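Local coordinates for protein diaminobutyrate-pyruvate transaminase and L-2,4-diaminobutyrate decarboxylase (Vibrio parahaemolyticus, PDB 2QMA) that probably uses pyridoxal phosphate in its C-terminal, glutamate-decarboxylase-like domain to decarboxylate L-2,4-diaminobutyrate, the full-length protein also carrying an aminotransferase domain, at residues Ala436-Glu448 against Leu457-Lys469. Sequence-based numbering, arbitrary orientation.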
ATOM      1  N   ALA A 436      11.587 -34.570  28.543  1.00 35.80           N
ATOM      2  CA  ALA A 436      11.108 -34.273  27.169  1.00 35.11           C
ATOM      3  C   ALA A 436      12.061 -33.405  26.346  1.00 35.08           C
ATOM      4  O   ALA A 436      12.785 -32.556  26.893  1.00 34.88           O
ATOM      5  CB  ALA A 436       9.741 -33.612  27.212  1.00 35.04           C
ATOM      6  N   ASP A 437      12.068 -33.625  25.032  1.00 34.66           N
ATOM      7  CA  ASP A 437      12.784 -32.735  24.118  1.00 34.33           C
ATOM      8  C   ASP A 437      11.993 -31.414  24.099  1.00 33.57           C
ATOM      9  O   ASP A 437      10.818 -31.390  23.730  1.00 33.54           O
ATOM     10  CB  ASP A 437      12.896 -33.367  22.727  1.00 33.95           C
ATOM     11  CG  ASP A 437      13.772 -32.551  21.763  1.00 36.31           C
ATOM     12  OD1 ASP A 437      13.739 -31.302  21.773  1.00 36.91           O
ATOM     13  OD2 ASP A 437      14.500 -33.173  20.960  1.00 39.95           O
ATOM     14  N   LEU A 438      12.622 -30.335  24.554  1.00 32.98           N
ATOM     15  CA  LEU A 438      11.954 -29.038  24.647  1.00 32.44           C
ATOM     16  C   LEU A 438      11.794 -28.362  23.298  1.00 32.37           C
ATOM     17  O   LEU A 438      10.764 -27.746  23.038  1.00 31.99           O
ATOM     18  CB  LEU A 438      12.670 -28.113  25.638  1.00 31.94           C
ATOM     19  CG  LEU A 438      12.926 -28.726  27.023  1.00 31.74           C
ATOM     20  CD1 LEU A 438      13.736 -27.761  27.865  1.00 30.28           C
ATOM     21  CD2 LEU A 438      11.628 -29.168  27.731  1.00 27.81           C
ATOM     22  N   ASP A 439      12.808 -28.462  22.439  1.00 32.31           N
ATOM     23  CA  ASP A 439      12.694 -27.903  21.091  1.00 32.38           C
ATOM     24  C   ASP A 439      11.486 -28.522  20.391  1.00 32.24           C
ATOM     25  O   ASP A 439      10.698 -27.825  19.736  1.00 32.21           O
ATOM     26  CB  ASP A 439      13.989 -28.105  20.272  1.00 32.76           C
ATOM     27  CG  ASP A 439      15.104 -27.128  20.676  1.00 33.98           C
ATOM     28  OD1 ASP A 439      14.820 -26.128  21.376  1.00 34.45           O
ATOM     29  OD2 ASP A 439      16.279 -27.343  20.291  1.00 37.12           O
ATOM     30  N   GLU A 440      11.327 -29.827  20.576  1.00 31.53           N
ATOM     31  CA  GLU A 440      10.247 -30.571  19.951  1.00 30.86           C
ATOM     32  C   GLU A 440       8.914 -30.193  20.573  1.00 30.00           C
ATOM     33  O   GLU A 440       7.940 -29.973  19.852  1.00 29.78           O
ATOM     34  CB  GLU A 440      10.500 -32.079  20.075  1.00 31.12           C
ATOM     35  CG  GLU A 440       9.446 -32.937  19.397  1.00 34.01           C
ATOM     36  CD  GLU A 440       9.328 -34.325  20.003  1.00 37.95           C
ATOM     37  OE1 GLU A 440      10.339 -34.858  20.518  1.00 40.86           O
ATOM     38  OE2 GLU A 440       8.208 -34.879  19.978  1.00 41.49           O
ATOM     39  N   LEU A 441       8.893 -30.125  21.909  1.00 28.67           N
ATOM     40  CA  LEU A 441       7.684 -29.850  22.680  1.00 27.53           C
ATOM     41  C   LEU A 441       7.152 -28.461  22.364  1.00 26.71           C
ATOM     42  O   LEU A 441       5.983 -28.297  22.045  1.00 25.86           O
ATOM     43  CB  LEU A 441       7.956 -29.999  24.185  1.00 27.09           C
ATOM     44  CG  LEU A 441       6.936 -29.415  25.162  1.00 28.04           C
ATOM     45  CD1 LEU A 441       5.609 -30.169  25.054  1.00 29.36           C
ATOM     46  CD2 LEU A 441       7.442 -29.399  26.601  1.00 27.44           C
ATOM     47  N   ASN A 442       8.031 -27.463  22.409  1.00 26.57           N
ATOM     48  CA  ASN A 442       7.599 -26.089  22.159  1.00 26.26           C
ATOM     49  C   ASN A 442       7.196 -25.800  20.712  1.00 26.65           C
ATOM     50  O   ASN A 442       6.258 -25.031  20.456  1.00 26.73           O
ATOM     51  CB  ASN A 442       8.628 -25.088  22.695  1.00 25.88           C
ATOM     52  CG  ASN A 442       8.636 -25.038  24.194  1.00 25.47           C
ATOM     53  OD1 ASN A 442       7.834 -24.319  24.808  1.00 25.66           O
ATOM     54  ND2 ASN A 442       9.544 -25.803  24.814  1.00 25.85           N
ATOM     55  N   LYS A 443       7.869 -26.431  19.758  1.00 26.78           N
ATOM     56  CA  LYS A 443       7.394 -26.378  18.374  1.00 27.21           C
ATOM     57  C   LYS A 443       5.981 -26.945  18.206  1.00 27.11           C
ATOM     58  O   LYS A 443       5.120 -26.332  17.560  1.00 27.53           O
ATOM     59  CB  LYS A 443       8.359 -27.097  17.437  1.00 27.91           C
ATOM     60  CG  LYS A 443       9.550 -26.244  17.100  1.00 29.08           C
ATOM     61  CD  LYS A 443       9.977 -26.474  15.663  1.00 32.43           C
ATOM     62  CE  LYS A 443      11.199 -27.348  15.617  1.00 33.60           C
ATOM     63  NZ  LYS A 443      12.318 -26.800  16.439  1.00 32.47           N
ATOM     64  N   ALA A 444       5.745 -28.110  18.794  1.00 26.18           N
ATOM     65  CA  ALA A 444       4.487 -28.784  18.616  1.00 26.40           C
ATOM     66  C   ALA A 444       3.372 -27.991  19.324  1.00 26.59           C
ATOM     67  O   ALA A 444       2.307 -27.776  18.749  1.00 25.33           O
ATOM     68  CB  ALA A 444       4.579 -30.212  19.115  1.00 25.61           C
ATOM     69  N   LEU A 445       3.638 -27.493  20.534  1.00 26.07           N
ATOM     70  CA  LEU A 445       2.582 -26.775  21.220  1.00 27.07           C
ATOM     71  C   LEU A 445       2.226 -25.451  20.527  1.00 25.61           C
ATOM     72  O   LEU A 445       1.050 -25.091  20.472  1.00 25.66           O
ATOM     73  CB  LEU A 445       2.849 -26.631  22.721  1.00 27.41           C
ATOM     74  CG  LEU A 445       3.632 -25.512  23.350  1.00 29.14           C
ATOM     75  CD1 LEU A 445       2.792 -24.217  23.326  1.00 31.38           C
ATOM     76  CD2 LEU A 445       3.971 -25.940  24.782  1.00 27.73           C
ATOM     77  N   ARG A 446       3.209 -24.775  19.939  1.00 26.13           N
ATOM     78  CA  ARG A 446       2.885 -23.567  19.200  1.00 25.86           C
ATOM     79  C   ARG A 446       1.937 -23.809  18.015  1.00 25.39           C
ATOM     80  O   ARG A 446       0.944 -23.103  17.862  1.00 24.49           O
ATOM     81  CB  ARG A 446       4.122 -22.810  18.743  1.00 26.40           C
ATOM     82  CG  ARG A 446       3.727 -21.473  18.193  1.00 27.63           C
ATOM     83  CD  ARG A 446       4.380 -21.292  16.903  1.00 35.23           C
ATOM     84  NE  ARG A 446       3.575 -20.653  15.873  1.00 37.02           N
ATOM     85  CZ  ARG A 446       3.422 -21.166  14.659  1.00 38.61           C
ATOM     86  NH1 ARG A 446       3.993 -22.326  14.345  1.00 38.22           N
ATOM     87  NH2 ARG A 446       2.699 -20.522  13.761  1.00 41.18           N
ATOM     88  N   LEU A 447       2.255 -24.801  17.181  1.00 25.57           N
ATOM     89  CA  LEU A 447       1.412 -25.123  16.034  1.00 26.17           C
ATOM     90  C   LEU A 447       0.023 -25.669  16.443  1.00 25.60           C
ATOM     91  O   LEU A 447      -1.005 -25.292  15.871  1.00 25.67           O
ATOM     92  CB  LEU A 447       2.136 -26.108  15.120  1.00 26.39           C
ATOM     93  CG  LEU A 447       1.276 -26.682  13.985  1.00 28.34           C
ATOM     94  CD1 LEU A 447       0.915 -25.531  13.045  1.00 30.52           C
ATOM     95  CD2 LEU A 447       2.009 -27.807  13.227  1.00 27.54           C
ATOM     96  N   GLU A 448      -0.006 -26.548  17.442  1.00 25.80           N
ATOM     97  CA  GLU A 448      -1.274 -27.052  17.988  1.00 26.26           C
ATOM     98  C   GLU A 448      -2.164 -25.965  18.599  1.00 24.88           C
ATOM     99  O   GLU A 448      -3.369 -25.965  18.382  1.00 24.54           O
ATOM    100  CB  GLU A 448      -1.004 -28.140  19.034  1.00 27.38           C
ATOM    101  CG  GLU A 448      -0.613 -29.441  18.409  1.00 30.57           C
ATOM    102  CD  GLU A 448      -1.579 -29.796  17.315  1.00 33.44           C
ATOM    103  OE1 GLU A 448      -2.788 -29.953  17.627  1.00 32.66           O
ATOM    104  OE2 GLU A 448      -1.133 -29.870  16.146  1.00 35.47           O
ATOM    105  N   LEU A 457       0.581 -17.747  19.078  1.00 18.64           N
ATOM    106  CA  LEU A 457       1.831 -17.515  19.796  1.00 20.32           C
ATOM    107  C   LEU A 457       2.978 -17.364  18.812  1.00 20.65           C
ATOM    108  O   LEU A 457       2.956 -17.968  17.745  1.00 20.42           O
ATOM    109  CB  LEU A 457       2.153 -18.700  20.704  1.00 20.38           C
ATOM    110  CG  LEU A 457       1.123 -18.972  21.795  1.00 20.27           C
ATOM    111  CD1 LEU A 457       1.474 -20.233  22.574  1.00 22.96           C
ATOM    112  CD2 LEU A 457       0.961 -17.724  22.704  1.00 18.63           C
ATOM    113  N   GLY A 458       3.969 -16.565  19.177  1.00 22.02           N
ATOM    114  CA  GLY A 458       5.159 -16.393  18.316  1.00 23.37           C
ATOM    115  C   GLY A 458       6.151 -17.525  18.582  1.00 25.00           C
ATOM    116  O   GLY A 458       6.090 -18.168  19.623  1.00 24.18           O
ATOM    117  N   GLU A 459       7.068 -17.785  17.649  1.00 26.38           N
ATOM    118  CA  GLU A 459       8.119 -18.749  17.947  1.00 28.61           C
ATOM    119  C   GLU A 459       9.405 -18.281  17.339  1.00 29.06           C
ATOM    120  O   GLU A 459       9.425 -17.805  16.208  1.00 29.48           O
ATOM    121  CB  GLU A 459       7.760 -20.208  17.562  1.00 28.84           C
ATOM    122  CG  GLU A 459       8.264 -20.731  16.241  1.00 31.06           C
ATOM    123  CD  GLU A 459       8.081 -22.248  16.105  1.00 30.47           C
ATOM    124  OE1 GLU A 459       9.096 -22.994  16.149  1.00 28.24           O
ATOM    125  OE2 GLU A 459       6.920 -22.694  15.985  1.00 32.40           O
ATOM    126  N   THR A 460      10.474 -18.335  18.116  1.00 29.68           N
ATOM    127  CA  THR A 460      11.752 -17.914  17.578  1.00 30.29           C
ATOM    128  C   THR A 460      12.893 -18.773  18.119  1.00 30.65           C
ATOM    129  O   THR A 460      12.658 -19.838  18.683  1.00 30.19           O
ATOM    130  CB  THR A 460      11.966 -16.402  17.757  1.00 30.10           C
ATOM    131  OG1 THR A 460      13.069 -15.974  16.941  1.00 32.33           O
ATOM    132  CG2 THR A 460      12.173 -16.013  19.261  1.00 29.03           C
ATOM    133  N   ILE A 461      14.129 -18.355  17.883  1.00 31.63           N
ATOM    134  CA  ILE A 461      15.257 -19.073  18.428  1.00 33.02           C
ATOM    135  C   ILE A 461      16.070 -18.151  19.333  1.00 32.90           C
ATOM    136  O   ILE A 461      16.419 -17.039  18.958  1.00 33.50           O
ATOM    137  CB  ILE A 461      16.095 -19.729  17.317  1.00 33.44           C
ATOM    138  CG1 ILE A 461      15.239 -20.740  16.536  1.00 35.56           C
ATOM    139  CG2 ILE A 461      17.332 -20.406  17.916  1.00 35.01           C
ATOM    140  CD1 ILE A 461      15.254 -20.483  15.030  1.00 36.17           C
ATOM    141  N   VAL A 462      16.343 -18.604  20.546  1.00 33.33           N
ATOM    142  CA  VAL A 462      17.053 -17.764  21.512  1.00 34.18           C
ATOM    143  C   VAL A 462      18.149 -18.620  22.081  1.00 34.54           C
ATOM    144  O   VAL A 462      17.861 -19.589  22.783  1.00 34.15           O
ATOM    145  CB  VAL A 462      16.128 -17.293  22.666  1.00 34.00           C
ATOM    146  CG1 VAL A 462      16.828 -16.236  23.510  1.00 34.80           C
ATOM    147  CG2 VAL A 462      14.824 -16.749  22.131  1.00 34.46           C
ATOM    148  N   ASP A 463      19.405 -18.286  21.776  1.00 34.87           N
ATOM    149  CA  ASP A 463      20.527 -19.130  22.197  1.00 36.28           C
ATOM    150  C   ASP A 463      20.395 -20.545  21.636  1.00 35.37           C
ATOM    151  O   ASP A 463      20.605 -21.544  22.339  1.00 35.39           O
ATOM    152  CB  ASP A 463      20.619 -19.187  23.732  1.00 37.62           C
ATOM    153  CG  ASP A 463      20.865 -17.824  24.360  1.00 41.27           C
ATOM    154  OD1 ASP A 463      21.101 -16.851  23.615  1.00 45.67           O
ATOM    155  OD2 ASP A 463      20.827 -17.729  25.609  1.00 45.13           O
ATOM    156  N   GLY A 464      20.015 -20.627  20.368  1.00 34.92           N
ATOM    157  CA  GLY A 464      19.880 -21.912  19.696  1.00 34.88           C
ATOM    158  C   GLY A 464      18.748 -22.782  20.226  1.00 34.47           C
ATOM    159  O   GLY A 464      18.728 -23.981  19.952  1.00 35.54           O
ATOM    160  N   LYS A 465      17.815 -22.187  20.981  1.00 33.43           N
ATOM    161  CA  LYS A 465      16.689 -22.919  21.571  1.00 32.34           C
ATOM    162  C   LYS A 465      15.366 -22.394  21.014  1.00 31.18           C
ATOM    163  O   LYS A 465      15.231 -21.199  20.801  1.00 31.60           O
ATOM    164  CB  LYS A 465      16.736 -22.808  23.093  1.00 32.29           C
ATOM    165  CG  LYS A 465      17.999 -23.428  23.675  1.00 34.54           C
ATOM    166  CD  LYS A 465      17.959 -23.599  25.175  1.00 36.82           C
ATOM    167  CE  LYS A 465      18.408 -22.349  25.896  1.00 38.55           C
ATOM    168  NZ  LYS A 465      19.838 -22.013  25.614  1.00 40.82           N
ATOM    169  N   THR A 466      14.408 -23.273  20.734  1.00 29.95           N
ATOM    170  CA  THR A 466      13.080 -22.818  20.303  1.00 28.11           C
ATOM    171  C   THR A 466      12.438 -22.094  21.495  1.00 27.42           C
ATOM    172  O   THR A 466      12.378 -22.628  22.616  1.00 26.02           O
ATOM    173  CB  THR A 466      12.172 -23.973  19.790  1.00 28.57           C
ATOM    174  OG1 THR A 466      12.626 -24.398  18.499  1.00 30.37           O
ATOM    175  CG2 THR A 466      10.751 -23.513  19.633  1.00 25.77           C
ATOM    176  N   ALA A 467      12.027 -20.855  21.245  1.00 25.68           N
ATOM    177  CA  ALA A 467      11.346 -20.041  22.238  1.00 25.02           C
ATOM    178  C   ALA A 467       9.954 -19.755  21.714  1.00 23.81           C
ATOM    179  O   ALA A 467       9.764 -19.563  20.515  1.00 23.71           O
ATOM    180  CB  ALA A 467      12.085 -18.739  22.466  1.00 25.47           C
ATOM    181  N   LEU A 468       8.990 -19.764  22.630  1.00 22.96           N
ATOM    182  CA  LEU A 468       7.689 -19.140  22.392  1.00 22.30           C
ATOM    183  C   LEU A 468       7.785 -17.648  22.649  1.00 21.36           C
ATOM    184  O   LEU A 468       8.613 -17.212  23.422  1.00 22.28           O
ATOM    185  CB  LEU A 468       6.648 -19.730  23.331  1.00 21.49           C
ATOM    186  CG  LEU A 468       6.493 -21.258  23.186  1.00 22.70           C
ATOM    187  CD1 LEU A 468       5.680 -21.732  24.357  1.00 19.72           C
ATOM    188  CD2 LEU A 468       5.828 -21.608  21.859  1.00 20.41           C
ATOM    189  N   LYS A 469       6.905 -16.892  22.000  1.00 21.64           N
ATOM    190  CA  LYS A 469       6.863 -15.444  22.108  1.00 20.41           C
ATOM    191  C   LYS A 469       5.455 -14.876  22.270  1.00 19.41           C
ATOM    192  O   LYS A 469       4.516 -15.251  21.542  1.00 19.51           O
ATOM    193  CB  LYS A 469       7.541 -14.779  20.886  1.00 21.76           C
ATOM    194  CG  LYS A 469       7.394 -13.261  20.851  1.00 19.88           C
ATOM    195  CD  LYS A 469       8.286 -12.620  19.737  1.00 20.22           C
ATOM    196  CE  LYS A 469       7.766 -12.933  18.332  1.00 17.81           C
ATOM    197  NZ  LYS A 469       8.579 -12.139  17.311  1.00 19.55           N
TER
HETATM  198  O   HOH W   1      12.936 -25.278  23.577  1.00 33.66           O
HETATM  199  O   HOH W   2       5.979 -24.893  15.391  1.00 37.09           O
HETATM  200  O   HOH W   3       0.203 -20.578  18.610  1.00 24.52           O
HETATM  201  O   HOH W   4       1.297 -18.829  15.436  1.00 33.73           O
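L468 packs its two methyl branches against different parts of helix 438-448: CD1 meets L445 CD1 at 3.9 Å, whereas CD2 lies on R446 CB. Beside them L457 adds its own CD1 to L445, and the leucine cluster continues onto I489 and A493 of helix 479-495. N442 crosses L468 at about a right angle, OD1 against L468 CD1, its buried amide held at both ends: ND2 donates to L438 O at 2.9 Å, which lies near the amide plane of N442, and OD1 accepts from A431 N of the adjoining strand 426-431. The helix lies on one face of a beta hairpin, strands 458-462 and 465-469 joined by a type I' turn, within the four-stranded antiparallel sheet of the C-terminal region of the fold type I architecture. It runs roughly along the second strand, at 33°. At the helix start, D439 OD1 takes a nearly straight bond from T466 N (3.0 Å), approached from above the carboxylate plane, while a water links OD1 to T466 O. Toward solvent the grip slackens. K443, bent along its chain, contributes a weak bond from NZ to T466 OG1 and rests CG against E459 OE1. Bends beyond CG bring the R446 guanidinium edge to L457 O, in plane, where NE bonds weakly. NH1 forms a long salt bridge to E459 OE2 at 3.4 Å, guanidinium and carboxylate planes 66° apart. Water also joins R446 NH2 to L457 O.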